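Local coordinates for Non-reducing end beta-L-arabinofuranosidase (Bacteroides thetaiotaomicron, PDB 5MQO), which probably hydrolyses glycosidic bonds as a family GH127 glycoside hydrolase that takes part in the breakdown of complex plant pectin by a gut bacterium, at residues Asn494-Glu506 and Arg516-Phe529. Residues are numbered along the deposited sequence; the frame is centred on the assembly and turned at random.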
loop_
_atom_site.group_PDB
_atom_site.type_symbol
_atom_site.label_atom_id
_atom_site.label_comp_id
_atom_site.label_asym_id
_atom_site.label_seq_id
_atom_site.Cartn_x
_atom_site.Cartn_y
_atom_site.Cartn_z
ATOM N N ASN A 494 -23.545 -10.479 2.114
ATOM C CA ASN A 494 -24.970 -10.537 1.820
ATOM C C ASN A 494 -25.122 -9.821 0.498
ATOM O O ASN A 494 -24.583 -8.733 0.345
ATOM C CB ASN A 494 -25.794 -9.837 2.914
ATOM C CG ASN A 494 -27.241 -10.306 2.941
ATOM O OD1 ASN A 494 -28.011 -10.069 2.000
ATOM N ND2 ASN A 494 -27.615 -10.988 4.016
ATOM N N TRP A 495 -25.831 -10.425 -0.455
ATOM C CA TRP A 495 -25.933 -9.846 -1.796
ATOM C C TRP A 495 -27.280 -9.154 -2.055
ATOM O O TRP A 495 -28.221 -9.760 -2.542
ATOM C CB TRP A 495 -25.569 -10.863 -2.892
ATOM C CG TRP A 495 -25.231 -10.142 -4.163
ATOM C CD1 TRP A 495 -24.139 -9.301 -4.408
ATOM C CD2 TRP A 495 -26.021 -10.123 -5.338
ATOM N NE1 TRP A 495 -24.216 -8.788 -5.683
ATOM C CE2 TRP A 495 -25.360 -9.270 -6.278
ATOM C CE3 TRP A 495 -27.227 -10.744 -5.701
ATOM C CZ2 TRP A 495 -25.874 -9.039 -7.566
ATOM C CZ3 TRP A 495 -27.748 -10.513 -6.979
ATOM C CH2 TRP A 495 -27.069 -9.670 -7.900
ATOM N N LYS A 496 -27.320 -7.853 -1.741
ATOM C CA LYS A 496 -28.520 -7.010 -1.808
ATOM C C LYS A 496 -29.516 -7.501 -0.767
ATOM O O LYS A 496 -29.127 -8.209 0.167
ATOM C CB LYS A 496 -29.112 -6.984 -3.225
ATOM C CG LYS A 496 -28.059 -6.871 -4.325
ATOM C CD LYS A 496 -28.518 -6.017 -5.500
ATOM C CE LYS A 496 -27.837 -6.404 -6.801
ATOM N NZ LYS A 496 -28.353 -5.613 -7.946
ATOM N N ASP A 497 -30.784 -7.117 -0.899
ATOM C CA ASP A 497 -31.861 -7.695 -0.080
ATOM C C ASP A 497 -32.243 -9.088 -0.647
ATOM O O ASP A 497 -33.338 -9.257 -1.193
ATOM C CB ASP A 497 -33.071 -6.718 -0.035
ATOM C CG ASP A 497 -34.081 -7.031 1.098
ATOM O OD1 ASP A 497 -33.935 -8.054 1.805
ATOM O OD2 ASP A 497 -35.034 -6.234 1.279
ATOM N N LYS A 498 -31.330 -10.064 -0.524
ATOM C CA LYS A 498 -31.505 -11.424 -1.097
ATOM C C LYS A 498 -31.047 -12.575 -0.193
ATOM O O LYS A 498 -31.667 -13.623 -0.198
ATOM C CB LYS A 498 -30.771 -11.573 -2.434
ATOM C CG LYS A 498 -31.131 -10.569 -3.539
ATOM C CD LYS A 498 -31.972 -11.188 -4.659
ATOM C CE LYS A 498 -32.092 -10.278 -5.885
ATOM N NZ LYS A 498 -33.361 -9.501 -5.910
ATOM N N GLY A 499 -29.953 -12.404 0.543
ATOM C CA GLY A 499 -29.415 -13.448 1.420
ATOM C C GLY A 499 -27.910 -13.580 1.239
ATOM O O GLY A 499 -27.288 -12.782 0.533
ATOM N N GLU A 500 -27.333 -14.594 1.884
ATOM C CA GLU A 500 -25.896 -14.839 1.860
ATOM C C GLU A 500 -25.421 -15.255 0.488
ATOM O O GLU A 500 -26.116 -15.949 -0.243
ATOM C CB GLU A 500 -25.488 -15.958 2.823
ATOM C CG GLU A 500 -24.999 -15.499 4.188
ATOM C CD GLU A 500 -24.161 -16.553 4.919
ATOM O OE1 GLU A 500 -23.805 -17.610 4.319
ATOM O OE2 GLU A 500 -23.851 -16.306 6.113
ATOM N N LEU A 501 -24.220 -14.813 0.156
ATOM C CA LEU A 501 -23.469 -15.346 -0.951
ATOM C C LEU A 501 -22.134 -15.639 -0.335
ATOM O O LEU A 501 -21.530 -14.754 0.258
ATOM C CB LEU A 501 -23.349 -14.314 -2.058
ATOM C CG LEU A 501 -22.819 -14.814 -3.398
ATOM C CD1 LEU A 501 -23.174 -13.815 -4.490
ATOM C CD2 LEU A 501 -21.319 -15.064 -3.340
ATOM N N ALA A 502 -21.692 -16.884 -0.422
ATOM C CA ALA A 502 -20.398 -17.259 0.135
ATOM C C ALA A 502 -19.576 -17.887 -0.951
ATOM O O ALA A 502 -20.108 -18.647 -1.746
ATOM C CB ALA A 502 -20.572 -18.228 1.278
ATOM N N LEU A 503 -18.291 -17.569 -1.013
ATOM C CA LEU A 503 -17.437 -18.276 -1.948
ATOM C C LEU A 503 -16.073 -18.614 -1.348
ATOM O O LEU A 503 -15.683 -18.110 -0.305
ATOM C CB LEU A 503 -17.357 -17.535 -3.291
ATOM C CG LEU A 503 -16.847 -16.088 -3.330
ATOM C CD1 LEU A 503 -15.325 -16.000 -3.273
ATOM C CD2 LEU A 503 -17.353 -15.390 -4.582
ATOM N N VAL A 504 -15.393 -19.533 -2.003
ATOM C CA VAL A 504 -14.101 -20.021 -1.560
ATOM C C VAL A 504 -13.104 -19.861 -2.705
ATOM O O VAL A 504 -13.348 -20.321 -3.830
ATOM C CB VAL A 504 -14.162 -21.496 -1.120
ATOM C CG1 VAL A 504 -12.870 -21.896 -0.431
ATOM C CG2 VAL A 504 -15.324 -21.693 -0.172
ATOM N N GLN A 505 -11.984 -19.208 -2.398
ATOM C CA GLN A 505 -10.936 -18.929 -3.362
ATOM C C GLN A 505 -9.766 -19.819 -3.017
ATOM O O GLN A 505 -9.293 -19.782 -1.883
ATOM C CB GLN A 505 -10.528 -17.455 -3.280
ATOM C CG GLN A 505 -9.370 -17.082 -4.223
ATOM C CD GLN A 505 -9.381 -15.628 -4.677
ATOM O OE1 GLN A 505 -10.374 -14.923 -4.545
ATOM N NE2 GLN A 505 -8.299 -15.194 -5.227
ATOM N N GLU A 506 -9.311 -20.620 -3.976
ATOM C CA GLU A 506 -8.158 -21.484 -3.762
ATOM C C GLU A 506 -7.110 -21.118 -4.784
ATOM O O GLU A 506 -7.426 -21.009 -5.964
ATOM C CB GLU A 506 -8.553 -22.942 -3.902
ATOM C CG GLU A 506 -9.875 -23.291 -3.211
ATOM C CD GLU A 506 -10.121 -24.790 -3.156
ATOM O OE1 GLU A 506 -10.648 -25.365 -4.144
ATOM O OE2 GLU A 506 -9.760 -25.387 -2.122
ATOM N N ARG A 516 -8.958 -20.525 -8.344
ATOM C CA ARG A 516 -10.221 -21.184 -8.411
ATOM C C ARG A 516 -11.144 -20.510 -7.432
ATOM O O ARG A 516 -10.814 -20.415 -6.236
ATOM C CB ARG A 516 -10.079 -22.656 -8.045
ATOM C CG ARG A 516 -11.390 -23.434 -8.057
ATOM C CD ARG A 516 -11.149 -24.855 -7.621
ATOM N NE ARG A 516 -10.283 -25.552 -8.557
ATOM C CZ ARG A 516 -9.859 -26.803 -8.406
ATOM N NH1 ARG A 516 -10.222 -27.536 -7.354
ATOM N NH2 ARG A 516 -9.069 -27.323 -9.333
ATOM N N VAL A 517 -12.293 -20.071 -7.958
ATOM C CA VAL A 517 -13.381 -19.520 -7.169
ATOM C C VAL A 517 -14.513 -20.547 -7.173
ATOM O O VAL A 517 -15.005 -20.966 -8.226
ATOM C CB VAL A 517 -13.825 -18.130 -7.695
ATOM C CG1 VAL A 517 -15.002 -17.572 -6.896
ATOM C CG2 VAL A 517 -12.647 -17.171 -7.592
ATOM N N THR A 518 -14.890 -20.969 -5.978
ATOM C CA THR A 518 -15.928 -21.957 -5.796
ATOM C C THR A 518 -17.060 -21.266 -5.062
ATOM O O THR A 518 -16.809 -20.648 -4.037
ATOM C CB THR A 518 -15.408 -23.134 -4.954
ATOM O OG1 THR A 518 -14.160 -23.611 -5.501
ATOM C CG2 THR A 518 -16.438 -24.244 -4.907
ATOM N N LEU A 519 -18.287 -21.390 -5.581
ATOM C CA LEU A 519 -19.492 -20.813 -4.961
ATOM C C LEU A 519 -20.205 -21.737 -3.994
ATOM O O LEU A 519 -20.881 -22.646 -4.449
ATOM C CB LEU A 519 -20.485 -20.462 -6.050
ATOM C CG LEU A 519 -20.008 -19.297 -6.895
ATOM C CD1 LEU A 519 -20.698 -19.367 -8.235
ATOM C CD2 LEU A 519 -20.281 -17.958 -6.199
ATOM N N ASN A 520 -20.091 -21.494 -2.682
ATOM C CA ASN A 520 -20.767 -22.337 -1.677
ATOM C C ASN A 520 -22.225 -22.019 -1.584
ATOM O O ASN A 520 -23.027 -22.878 -1.825
ATOM C CB ASN A 520 -20.182 -22.191 -0.283
ATOM C CG ASN A 520 -18.765 -22.686 -0.178
ATOM O OD1 ASN A 520 -18.063 -22.317 0.764
ATOM N ND2 ASN A 520 -18.318 -23.503 -1.130
ATOM N N LYS A 521 -22.567 -20.795 -1.212
ATOM C CA LYS A 521 -23.969 -20.391 -1.074
ATOM C C LYS A 521 -24.258 -19.305 -2.073
ATOM O O LYS A 521 -23.478 -18.360 -2.197
ATOM C CB LYS A 521 -24.277 -19.904 0.345
ATOM C CG LYS A 521 -23.778 -20.872 1.414
ATOM C CD LYS A 521 -24.725 -21.016 2.593
ATOM C CE LYS A 521 -24.751 -22.473 3.045
ATOM N NZ LYS A 521 -25.602 -22.644 4.252
ATOM N N VAL A 522 -25.338 -19.489 -2.824
ATOM C CA VAL A 522 -25.895 -18.471 -3.691
ATOM C C VAL A 522 -27.294 -18.318 -3.178
ATOM O O VAL A 522 -27.977 -19.333 -2.978
ATOM C CB VAL A 522 -25.950 -18.921 -5.171
ATOM C CG1 VAL A 522 -26.708 -17.924 -6.035
ATOM C CG2 VAL A 522 -24.549 -19.103 -5.731
ATOM N N PRO A 523 -27.743 -17.068 -2.954
ATOM C CA PRO A 523 -29.157 -16.945 -2.559
ATOM C C PRO A 523 -30.059 -17.276 -3.762
ATOM O O PRO A 523 -29.699 -16.956 -4.909
ATOM C CB PRO A 523 -29.284 -15.492 -2.107
ATOM C CG PRO A 523 -28.049 -14.786 -2.600
ATOM C CD PRO A 523 -27.126 -15.762 -3.246
ATOM N N ARG A 524 -31.189 -17.937 -3.507
ATOM C CA ARG A 524 -32.017 -18.511 -4.589
ATOM C C ARG A 524 -32.668 -17.470 -5.498
ATOM O O ARG A 524 -32.881 -17.742 -6.674
ATOM C CB ARG A 524 -33.084 -19.484 -4.042
ATOM C CG ARG A 524 -32.554 -20.876 -3.674
ATOM C CD ARG A 524 -33.625 -21.773 -3.032
ATOM N NE ARG A 524 -33.052 -22.952 -2.356
ATOM C CZ ARG A 524 -33.704 -23.775 -1.523
ATOM N NH1 ARG A 524 -34.989 -23.588 -1.228
ATOM N NH2 ARG A 524 -33.057 -24.804 -0.972
ATOM N N LYS A 525 -32.960 -16.286 -4.964
ATOM C CA LYS A 525 -33.630 -15.229 -5.731
ATOM C C LYS A 525 -32.694 -14.213 -6.407
ATOM O O LYS A 525 -33.176 -13.214 -6.948
ATOM C CB LYS A 525 -34.639 -14.494 -4.833
ATOM C CG LYS A 525 -35.807 -15.356 -4.353
ATOM C CD LYS A 525 -36.774 -15.750 -5.473
ATOM C CE LYS A 525 -38.035 -16.399 -4.915
ATOM N NZ LYS A 525 -39.103 -16.503 -5.941
ATOM N N ALA A 526 -31.376 -14.449 -6.386
ATOM C CA ALA A 526 -30.430 -13.626 -7.168
ATOM C C ALA A 526 -30.638 -13.985 -8.618
ATOM O O ALA A 526 -30.995 -15.125 -8.922
ATOM C CB ALA A 526 -28.988 -13.884 -6.757
ATOM N N GLY A 527 -30.447 -13.023 -9.511
ATOM C CA GLY A 527 -30.740 -13.251 -10.925
ATOM C C GLY A 527 -29.547 -13.893 -11.582
ATOM O O GLY A 527 -28.915 -14.803 -11.032
ATOM N N ALA A 528 -29.253 -13.424 -12.787
ATOM C CA ALA A 528 -27.887 -13.462 -13.298
ATOM C C ALA A 528 -27.163 -12.311 -12.607
ATOM O O ALA A 528 -27.770 -11.289 -12.285
ATOM C CB ALA A 528 -27.847 -13.279 -14.808
ATOM N N PHE A 529 -25.882 -12.519 -12.338
ATOM C CA PHE A 529 -24.981 -11.467 -11.871
ATOM C C PHE A 529 -23.569 -11.909 -12.216
ATOM O O PHE A 529 -23.333 -13.113 -12.431
ATOM C CB PHE A 529 -25.145 -11.217 -10.366
ATOM C CG PHE A 529 -24.752 -12.381 -9.504
ATOM C CD1 PHE A 529 -25.649 -13.403 -9.246
ATOM C CD2 PHE A 529 -23.492 -12.456 -8.949
ATOM C CE1 PHE A 529 -25.286 -14.490 -8.452
ATOM C CE2 PHE A 529 -23.117 -13.539 -8.159
ATOM C CZ PHE A 529 -24.017 -14.557 -7.901
#
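Leu501 can be followed outward against 516-529: its CB lies 4.2 Å from Pro523 CD, CG sits near the backbone O of Lys521, CD2 approaches Leu519 CD2, and CD1 ends 3.6 Å from Phe529 CZ. With CG anti to the backbone N (chi1 -169°), a chi2 of 162° sends CD2 to Leu519 and CD1 to Phe529. Phe529 CG in turn lies over one face of the Trp495 indole, toward its rim, and Phe529 CB comes within 3.5 Å of Trp495 CH2; the ring planes are inclined at 34°, so the pair is oblique. Lys496 CE sits above the rim of the opposite face, and Ala526 CB meets Trp495 CZ3. An alanine in place of Trp495 would probably open a gap beside Ala526 and leave the Phe529 ring without its indole neighbour. Strands 500-506 and 514-521 form a beta hairpin of the GH127 middle domain, lying inside an antiparallel sheet between strands 489-494 and 572-577. A classic beta bulge interrupts its register: Asn520 N (3.0 Å) and, weakly, Lys521 N both donate to Ala502 O. Beyond it pairing is regular, Val504 and Thr518 exchanging two backbone bonds of 2.7 Å. On the face carrying these two residues, Glu506 OE1 lies 3.9 Å from Arg516 NH1, a long salt bridge, while Arg516 NE pairs with Glu574.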